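Local coordinates for protein terminal oxygenase component of carbazole 1,9a-dioxygenase (Nocardioides aromaticivorans, PDB 3GCF) that serves as the terminal oxygenase of carbazole 1,9a-dioxygenase, probably passing ferredoxin-derived electrons from a Rieske [2Fe-2S] cluster to a mononuclear iron that activates dioxygen, at residues 32-37 against 269-274; 140-143 against 147-150; 151-156 against 376-381. All coordinates share one frame; numbering follows the deposited sequence.

Overall arrangement
The three contacts gather where the six-stranded sheet of the Rieske part meets the catalytic part, away from both the [2Fe-2S] cluster and the iron held by His-189, His-193 and Asp-337. Contact 1 makes the direct junction between strand 34-40 and the turn at 269-273. Contact 2 folds the loop that follows strand 138-143, the sheet neighbour of strand 34-40, back over strand 138-143, with its centre about 10 Å from that of contact 1. Contact 3 continues along the same loop and ties it to the C-terminal segment; its centre lies about 5 Å from that of contact 1 and about 9 Å from that of contact 2. Asp-154 joins all three through His-34, Trp-35 and His-149.

Contact 1: 32-37 against 269-274; sequences DNHWHP and WLPGVL
His-34 and Pro-271 bring the two backbones nearest, their CA atoms 6.6 Å apart, where strand 34-37 runs past a tight turn rather than pairing with it. The turn links strands 265-269 and 273-277: Trp-269 N donates to Val-273 O, Gly-272 and Val-273 both face Trp-269 in a classic beta bulge, and the peptide bond before Pro-271 is cis. Gly-272 adopts backbone angles at which a side chain would run into the carbonyl oxygen of Pro-271.

Pro-271 carries the contact, its ring touching both His-34 and His-36. Its CB stands over one face of His-34, 4.0 Å from the ring centroid and 21° off the normal, a CH-pi contact displaced toward the rim and closest at His-34 CG (3.7 Å). The neighbouring CG of Pro-271 approaches His-36 obliquely, 3.4 Å from CE1, and also lies 3.8 Å from Trp-35 O. His-34 carries its CG anti to the carbonyl carbon, beside the backbone N (chi1 -77°), which lays the ring against the proline.

Both nitrogens of His-34 are engaged beyond the proline: ND1 is hydrogen-bonded to Asp-154 OD1, and NE2 accepts from the backbone N of Arg-378, so the rotation of the ring is fixed. His-36 NE2 is likewise tied to Phe-31 O. These three buried nitrogens are therefore satisfied. The arrangement is a domain junction of a Rieske oxygenase alpha subunit, with an outer strand of the Rieske sheet packed on a cis-proline hairpin turn of the catalytic domain.

Contact 2: 140-143 against 147-150; sequences FVFI and EPHA
Phe-142 holds CG anti to its own N (chi1 -167°), which sends the ring off the sheet toward Pro-148 and His-149, while His-149 places CG between its backbone N and carbonyl carbon (chi1 47°), swinging the imidazole back to meet it. The result is an offset edge-to-face aromatic pair where the chain folds back on the Rieske sheet, just after the last strand of that sheet in sequence, 138-143, has ended.

Two different parts of the Phe-142 ring are used. One face receives Pro-148, whose CA sits over the ring centre, 3.5 Å from the centroid, in a CH-pi contact; Pro-148 CB covers the root of the ring, 3.6 Å from Phe-142 CG. The edge points at the face of His-149, with the planes 84° apart and the centroids 5.2 Å apart. Trp-35 also meets both rings edge-to-face, which makes a three-ring cluster.

His-149 is held from its polar end, where NE2 is hydrogen-bonded to Asp-154 OD2, while its backbone O accepts from Trp-35 NE1. A leucine here in place of Phe-142 would lack the ring edge and flat face, and would probably leave His-149 without its aromatic mate and open a gap beneath Pro-148. The tightest touch between the two rings is made by Phe-142 CE1 and His-149 CE1, 3.5 Å apart.

Contact 3: 151-156 against 376-381; sequences LSEDLP and RGRGVR
Glu-153 and Arg-378 meet at about a right angle, the carboxylate reaching across to the edge of the guanidinium. OE1 lies near the guanidinium plane, 2.7 Å from Arg-378 NH2, in a salt bridge. The two flat groups are tilted 31° from each other, and of the guanidinium nitrogens NH2 is the one that meets OE1. The arginine chain runs extended from CG to NE, after which a near-perpendicular last torsion (chi4 -86°) turns the edge formed by NE and NH2 toward the loop.

The other donor on that edge is also used: NE gives its hydrogen to a water at 2.9 Å, lying in the guanidinium plane, and this water in turn donates to Asp-154 OD1 at 2.7 Å. The opposite charges of Asp-154 and Arg-378, not in direct contact, probably favour this arrangement. Beyond the two segments, Trp-225 makes a cation-pi contact with Arg-378 and packs against Glu-153.

Glu-153 belongs to a short 3-10 turn, in which Asp-154 N donates to Leu-151 O, and Arg-378 follows the end of helix 364-376. The arrangement is a direct surface salt bridge with a water-mediated link from the arginine to Asp-154 beside it, joining the loop that leaves the Rieske sheet to the C-terminal segment of the catalytic domain.

Contact 1: 32-37 against 269-274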
loop_
_atom_site.group_PDB
_atom_site.type_symbol
_atom_site.label_atom_id
_atom_site.label_comp_id
_atom_site.label_asym_id
_atom_site.label_seq_id
_atom_site.Cartn_x
_atom_site.Cartn_y
_atom_site.Cartn_z
ATOM N N ASP A 32 -9.897 -21.234 16.584
ATOM C CA ASP A 32 -9.646 -20.803 17.949
ATOM C C ASP A 32 -10.202 -21.839 18.928
ATOM O O ASP A 32 -10.779 -22.854 18.512
ATOM C CB ASP A 32 -10.202 -19.392 18.197
ATOM C CG ASP A 32 -11.703 -19.301 18.023
ATOM O OD1 ASP A 32 -12.261 -20.004 17.158
ATOM O OD2 ASP A 32 -12.322 -18.496 18.747
ATOM N N ASN A 33 -10.024 -21.578 20.218
ATOM C CA ASN A 33 -10.410 -22.510 21.267
ATOM C C ASN A 33 -9.409 -23.660 21.166
ATOM O O ASN A 33 -9.744 -24.831 21.329
ATOM C CB ASN A 33 -11.850 -22.999 21.094
ATOM C CG ASN A 33 -12.869 -21.982 21.601
ATOM O OD1 ASN A 33 -12.618 -21.274 22.581
ATOM N ND2 ASN A 33 -14.019 -21.913 20.945
ATOM N N HIS A 34 -8.166 -23.281 20.877
ATOM C CA HIS A 34 -7.037 -24.195 20.749
ATOM C C HIS A 34 -5.801 -23.462 21.256
ATOM O O HIS A 34 -5.760 -22.230 21.274
ATOM C CB HIS A 34 -6.780 -24.560 19.279
ATOM C CG HIS A 34 -7.733 -25.566 18.713
ATOM N ND1 HIS A 34 -7.653 -26.912 19.004
ATOM C CD2 HIS A 34 -8.774 -25.427 17.857
ATOM C CE1 HIS A 34 -8.604 -27.557 18.350
ATOM N NE2 HIS A 34 -9.298 -26.679 17.648
ATOM N N TRP A 35 -4.797 -24.223 21.670
ATOM C CA TRP A 35 -3.542 -23.638 22.103
ATOM C C TRP A 35 -2.740 -23.382 20.826
ATOM O O TRP A 35 -2.824 -24.159 19.868
ATOM C CB TRP A 35 -2.758 -24.606 22.986
ATOM C CG TRP A 35 -3.311 -24.807 24.358
ATOM C CD1 TRP A 35 -4.151 -25.801 24.771
ATOM C CD2 TRP A 35 -3.035 -24.008 25.514
ATOM N NE1 TRP A 35 -4.409 -25.675 26.117
ATOM C CE2 TRP A 35 -3.739 -24.581 26.597
ATOM C CE3 TRP A 35 -2.257 -22.860 25.740
ATOM C CZ2 TRP A 35 -3.689 -24.045 27.892
ATOM C CZ3 TRP A 35 -2.208 -22.326 27.029
ATOM C CH2 TRP A 35 -2.922 -22.923 28.088
ATOM N N HIS A 36 -1.974 -22.295 20.813
ATOM C CA HIS A 36 -1.132 -21.939 19.670
ATOM C C HIS A 36 0.171 -21.357 20.210
ATOM O O HIS A 36 0.164 -20.642 21.206
ATOM C CB HIS A 36 -1.811 -20.872 18.799
ATOM C CG HIS A 36 -2.976 -21.375 18.007
ATOM N ND1 HIS A 36 -2.830 -22.153 16.879
ATOM C CD2 HIS A 36 -4.309 -21.194 18.171
ATOM C CE1 HIS A 36 -4.023 -22.431 16.381
ATOM N NE2 HIS A 36 -4.938 -21.862 17.146
ATOM N N PRO A 37 1.309 -21.668 19.571
ATOM C CA PRO A 37 2.575 -21.115 20.061
ATOM C C PRO A 37 2.639 -19.619 19.758
ATOM O O PRO A 37 2.138 -19.167 18.729
ATOM C CB PRO A 37 3.623 -21.910 19.282
ATOM C CG PRO A 37 2.914 -22.228 17.990
ATOM C CD PRO A 37 1.537 -22.617 18.468
ATOM N N TRP A 269 -1.653 -32.382 12.691
ATOM C CA TRP A 269 -2.645 -32.502 13.750
ATOM C C TRP A 269 -3.313 -31.165 14.048
ATOM O O TRP A 269 -2.692 -30.105 13.913
ATOM C CB TRP A 269 -1.974 -33.041 15.017
ATOM C CG TRP A 269 -1.158 -34.275 14.753
ATOM C CD1 TRP A 269 0.053 -34.336 14.132
ATOM C CD2 TRP A 269 -1.544 -35.629 15.010
ATOM N NE1 TRP A 269 0.445 -35.643 13.977
ATOM C CE2 TRP A 269 -0.518 -36.458 14.507
ATOM C CE3 TRP A 269 -2.663 -36.224 15.613
ATOM C CZ2 TRP A 269 -0.575 -37.855 14.587
ATOM C CZ3 TRP A 269 -2.722 -37.611 15.693
ATOM C CH2 TRP A 269 -1.682 -38.411 15.181
ATOM N N LEU A 270 -4.582 -31.211 14.441
ATOM C CA LEU A 270 -5.307 -29.989 14.770
ATOM C C LEU A 270 -4.570 -29.317 15.927
ATOM O O LEU A 270 -4.011 -29.995 16.787
ATOM C CB LEU A 270 -6.750 -30.314 15.172
ATOM C CG LEU A 270 -7.726 -30.590 14.023
ATOM C CD1 LEU A 270 -9.039 -31.144 14.564
ATOM C CD2 LEU A 270 -7.980 -29.291 13.257
ATOM N N PRO A 271 -4.569 -27.975 15.973
ATOM C CA PRO A 271 -5.214 -27.050 15.037
ATOM C C PRO A 271 -4.461 -26.815 13.729
ATOM O O PRO A 271 -4.874 -25.983 12.917
ATOM C CB PRO A 271 -5.342 -25.776 15.864
ATOM C CG PRO A 271 -4.069 -25.791 16.652
ATOM C CD PRO A 271 -3.977 -27.240 17.108
ATOM N N GLY A 272 -3.365 -27.545 13.526
ATOM C CA GLY A 272 -2.579 -27.400 12.309
ATOM C C GLY A 272 -1.093 -27.437 12.615
ATOM O O GLY A 272 -0.386 -26.442 12.439
ATOM N N VAL A 273 -0.621 -28.595 13.072
ATOM C CA VAL A 273 0.776 -28.774 13.454
ATOM C C VAL A 273 1.378 -29.974 12.731
ATOM O O VAL A 273 0.853 -31.087 12.807
ATOM C CB VAL A 273 0.887 -28.982 14.987
ATOM C CG1 VAL A 273 2.354 -28.991 15.427
ATOM C CG2 VAL A 273 0.114 -27.881 15.707
ATOM N N LEU A 274 2.484 -29.737 12.033
ATOM C CA LEU A 274 3.156 -30.786 11.278
ATOM C C LEU A 274 4.196 -31.531 12.106
ATOM O O LEU A 274 4.771 -30.988 13.057
ATOM C CB LEU A 274 3.857 -30.185 10.056
ATOM C CG LEU A 274 4.276 -31.134 8.925
ATOM C CD1 LEU A 274 3.050 -31.455 8.089
ATOM C CD2 LEU A 274 5.341 -30.481 8.040
#

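Contact 2: 140-143 against 147-150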
loop_
_atom_site.group_PDB
_atom_site.type_symbol
_atom_site.label_atom_id
_atom_site.label_comp_id
_atom_site.label_asym_id
_atom_site.label_seq_id
_atom_site.Cartn_x
_atom_site.Cartn_y
_atom_site.Cartn_z
ATOM N N PHE A 140 3.045 -21.229 24.770
ATOM C CA PHE A 140 1.745 -21.457 24.151
ATOM C C PHE A 140 0.715 -20.546 24.802
ATOM O O PHE A 140 0.775 -20.283 26.005
ATOM C CB PHE A 140 1.322 -22.920 24.315
ATOM C CG PHE A 140 2.166 -23.889 23.532
ATOM C CD1 PHE A 140 1.919 -24.113 22.182
ATOM C CD2 PHE A 140 3.231 -24.553 24.139
ATOM C CE1 PHE A 140 2.721 -24.985 21.443
ATOM C CE2 PHE A 140 4.042 -25.429 23.407
ATOM C CZ PHE A 140 3.786 -25.644 22.055
ATOM N N VAL A 141 -0.220 -20.059 23.996
ATOM C CA VAL A 141 -1.277 -19.179 24.469
ATOM C C VAL A 141 -2.612 -19.760 24.017
ATOM O O VAL A 141 -2.745 -20.207 22.876
ATOM C CB VAL A 141 -1.131 -17.761 23.867
ATOM C CG1 VAL A 141 -2.263 -16.873 24.350
ATOM C CG2 VAL A 141 0.215 -17.165 24.249
ATOM N N PHE A 142 -3.603 -19.761 24.903
ATOM C CA PHE A 142 -4.903 -20.297 24.540
ATOM C C PHE A 142 -5.776 -19.180 23.977
ATOM O O PHE A 142 -6.114 -18.229 24.681
ATOM C CB PHE A 142 -5.583 -20.932 25.754
ATOM C CG PHE A 142 -6.785 -21.762 25.400
ATOM C CD1 PHE A 142 -6.630 -23.053 24.900
ATOM C CD2 PHE A 142 -8.067 -21.239 25.518
ATOM C CE1 PHE A 142 -7.735 -23.812 24.517
ATOM C CE2 PHE A 142 -9.183 -21.990 25.138
ATOM C CZ PHE A 142 -9.014 -23.283 24.634
ATOM N N ILE A 143 -6.128 -19.297 22.701
ATOM C CA ILE A 143 -6.956 -18.300 22.031
ATOM C C ILE A 143 -8.384 -18.829 21.905
ATOM O O ILE A 143 -8.597 -19.936 21.412
ATOM C CB ILE A 143 -6.431 -17.999 20.604
ATOM C CG1 ILE A 143 -4.932 -17.677 20.644
ATOM C CG2 ILE A 143 -7.208 -16.840 20.000
ATOM C CD1 ILE A 143 -4.581 -16.418 21.404
ATOM N N GLU A 147 -12.959 -22.300 28.142
ATOM C CA GLU A 147 -11.935 -22.495 29.151
ATOM C C GLU A 147 -10.911 -23.389 28.462
ATOM O O GLU A 147 -11.264 -24.230 27.635
ATOM C CB GLU A 147 -12.490 -23.212 30.381
ATOM C CG GLU A 147 -13.714 -22.564 30.998
ATOM C CD GLU A 147 -14.019 -23.115 32.381
ATOM O OE1 GLU A 147 -13.972 -24.355 32.555
ATOM O OE2 GLU A 147 -14.312 -22.309 33.293
ATOM N N PRO A 148 -9.630 -23.218 28.788
ATOM C CA PRO A 148 -8.616 -24.051 28.146
ATOM C C PRO A 148 -8.685 -25.526 28.514
ATOM O O PRO A 148 -9.038 -25.884 29.637
ATOM C CB PRO A 148 -7.310 -23.401 28.593
ATOM C CG PRO A 148 -7.652 -22.866 29.954
ATOM C CD PRO A 148 -9.020 -22.268 29.737
ATOM N N HIS A 149 -8.368 -26.377 27.545
ATOM C CA HIS A 149 -8.334 -27.816 27.763
ATOM C C HIS A 149 -6.845 -28.158 27.818
ATOM O O HIS A 149 -6.002 -27.270 27.707
ATOM C CB HIS A 149 -9.015 -28.563 26.613
ATOM C CG HIS A 149 -8.598 -28.090 25.253
ATOM N ND1 HIS A 149 -9.353 -27.208 24.510
ATOM C CD2 HIS A 149 -7.482 -28.334 24.527
ATOM C CE1 HIS A 149 -8.719 -26.929 23.384
ATOM N NE2 HIS A 149 -7.581 -27.599 23.371
ATOM N N ALA A 150 -6.523 -29.436 27.985
ATOM C CA ALA A 150 -5.134 -29.870 28.072
ATOM C C ALA A 150 -4.333 -29.505 26.828
ATOM O O ALA A 150 -4.780 -29.731 25.704
ATOM C CB ALA A 150 -5.073 -31.376 28.303
#

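Contact 3: 151-156 against 376-381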
loop_
_atom_site.group_PDB
_atom_site.type_symbol
_atom_site.label_atom_id
_atom_site.label_comp_id
_atom_site.label_asym_id
_atom_site.label_seq_id
_atom_site.Cartn_x
_atom_site.Cartn_y
_atom_site.Cartn_z
ATOM N N LEU A 151 -3.143 -28.950 27.045
ATOM C CA LEU A 151 -2.253 -28.551 25.961
ATOM C C LEU A 151 -1.957 -29.715 25.014
ATOM O O LEU A 151 -1.888 -29.531 23.797
ATOM C CB LEU A 151 -0.930 -28.018 26.538
ATOM C CG LEU A 151 0.184 -27.675 25.542
ATOM C CD1 LEU A 151 -0.294 -26.577 24.613
ATOM C CD2 LEU A 151 1.447 -27.238 26.282
ATOM N N SER A 152 -1.787 -30.906 25.583
ATOM C CA SER A 152 -1.473 -32.111 24.816
ATOM C C SER A 152 -2.491 -32.427 23.735
ATOM O O SER A 152 -2.198 -33.163 22.795
ATOM C CB SER A 152 -1.356 -33.317 25.751
ATOM O OG SER A 152 -2.603 -33.609 26.355
ATOM N N GLU A 153 -3.689 -31.881 23.872
ATOM C CA GLU A 153 -4.735 -32.125 22.896
ATOM C C GLU A 153 -4.529 -31.360 21.590
ATOM O O GLU A 153 -5.153 -31.682 20.576
ATOM C CB GLU A 153 -6.100 -31.771 23.505
ATOM C CG GLU A 153 -6.627 -32.829 24.471
ATOM C CD GLU A 153 -7.924 -32.425 25.148
ATOM O OE1 GLU A 153 -8.795 -31.824 24.485
ATOM O OE2 GLU A 153 -8.082 -32.722 26.348
ATOM N N ASP A 154 -3.651 -30.356 21.615
ATOM C CA ASP A 154 -3.380 -29.541 20.433
ATOM C C ASP A 154 -1.958 -29.689 19.913
ATOM O O ASP A 154 -1.445 -28.804 19.222
ATOM C CB ASP A 154 -3.654 -28.062 20.730
ATOM C CG ASP A 154 -5.114 -27.788 21.019
ATOM O OD1 ASP A 154 -5.977 -28.450 20.401
ATOM O OD2 ASP A 154 -5.401 -26.901 21.852
ATOM N N LEU A 155 -1.327 -30.807 20.246
ATOM C CA LEU A 155 0.037 -31.081 19.811
ATOM C C LEU A 155 0.137 -32.487 19.237
ATOM O O LEU A 155 -0.614 -33.381 19.626
ATOM C CB LEU A 155 1.006 -30.953 20.987
ATOM C CG LEU A 155 1.199 -29.551 21.577
ATOM C CD1 LEU A 155 2.016 -29.640 22.871
ATOM C CD2 LEU A 155 1.898 -28.660 20.553
ATOM N N PRO A 156 1.059 -32.699 18.287
ATOM C CA PRO A 156 1.222 -34.028 17.694
ATOM C C PRO A 156 1.759 -34.968 18.768
ATOM O O PRO A 156 2.427 -34.529 19.702
ATOM C CB PRO A 156 2.260 -33.795 16.591
ATOM C CG PRO A 156 2.088 -32.341 16.243
ATOM C CD PRO A 156 1.899 -31.707 17.594
ATOM N N ARG A 376 -13.682 -31.076 13.061
ATOM C CA ARG A 376 -13.213 -31.049 14.441
ATOM C C ARG A 376 -12.617 -29.753 14.981
ATOM O O ARG A 376 -12.356 -29.659 16.182
ATOM C CB ARG A 376 -12.214 -32.184 14.656
ATOM C CG ARG A 376 -12.725 -33.547 14.229
ATOM C CD ARG A 376 -13.780 -34.084 15.179
ATOM N NE ARG A 376 -14.340 -35.335 14.680
ATOM C CZ ARG A 376 -15.136 -36.138 15.380
ATOM N NH1 ARG A 376 -15.471 -35.829 16.628
ATOM N NH2 ARG A 376 -15.603 -37.253 14.830
ATOM N N GLY A 377 -12.371 -28.770 14.119
ATOM C CA GLY A 377 -11.831 -27.514 14.614
ATOM C C GLY A 377 -12.771 -27.043 15.709
ATOM O O GLY A 377 -13.964 -26.919 15.469
ATOM N N ARG A 378 -12.259 -26.790 16.909
ATOM C CA ARG A 378 -13.119 -26.374 18.016
ATOM C C ARG A 378 -13.855 -25.057 17.814
ATOM O O ARG A 378 -14.973 -24.890 18.294
ATOM C CB ARG A 378 -12.322 -26.316 19.316
ATOM C CG ARG A 378 -12.018 -27.677 19.921
ATOM C CD ARG A 378 -11.018 -27.507 21.039
ATOM N NE ARG A 378 -10.557 -28.762 21.617
ATOM C CZ ARG A 378 -11.175 -29.408 22.597
ATOM N NH1 ARG A 378 -12.298 -28.924 23.113
ATOM N NH2 ARG A 378 -10.651 -30.521 23.084
ATOM N N GLY A 379 -13.235 -24.118 17.113
ATOM C CA GLY A 379 -13.888 -22.845 16.882
ATOM C C GLY A 379 -13.395 -22.207 15.605
ATOM O O GLY A 379 -12.211 -22.296 15.278
ATOM N N VAL A 380 -14.298 -21.562 14.878
ATOM C CA VAL A 380 -13.930 -20.912 13.633
ATOM C C VAL A 380 -13.825 -19.403 13.790
ATOM O O VAL A 380 -14.718 -18.754 14.337
ATOM C CB VAL A 380 -14.952 -21.217 12.515
ATOM C CG1 VAL A 380 -14.642 -20.379 11.282
ATOM C CG2 VAL A 380 -14.916 -22.699 12.169
ATOM N N ARG A 381 -12.719 -18.850 13.313
ATOM C CA ARG A 381 -12.507 -17.416 13.366
ATOM C C ARG A 381 -12.307 -16.969 11.921
ATOM O O ARG A 381 -11.301 -17.298 11.287
ATOM C CB ARG A 381 -11.284 -17.087 14.219
ATOM C CG ARG A 381 -11.077 -15.601 14.419
ATOM C CD ARG A 381 -10.079 -15.316 15.524
ATOM N NE ARG A 381 -10.604 -15.631 16.852
ATOM C CZ ARG A 381 -9.972 -15.331 17.984
ATOM N NH1 ARG A 381 -8.797 -14.714 17.942
ATOM N NH2 ARG A 381 -10.508 -15.644 19.157
HETATM O O HOH W 1 -8.145 -30.060 20.761
#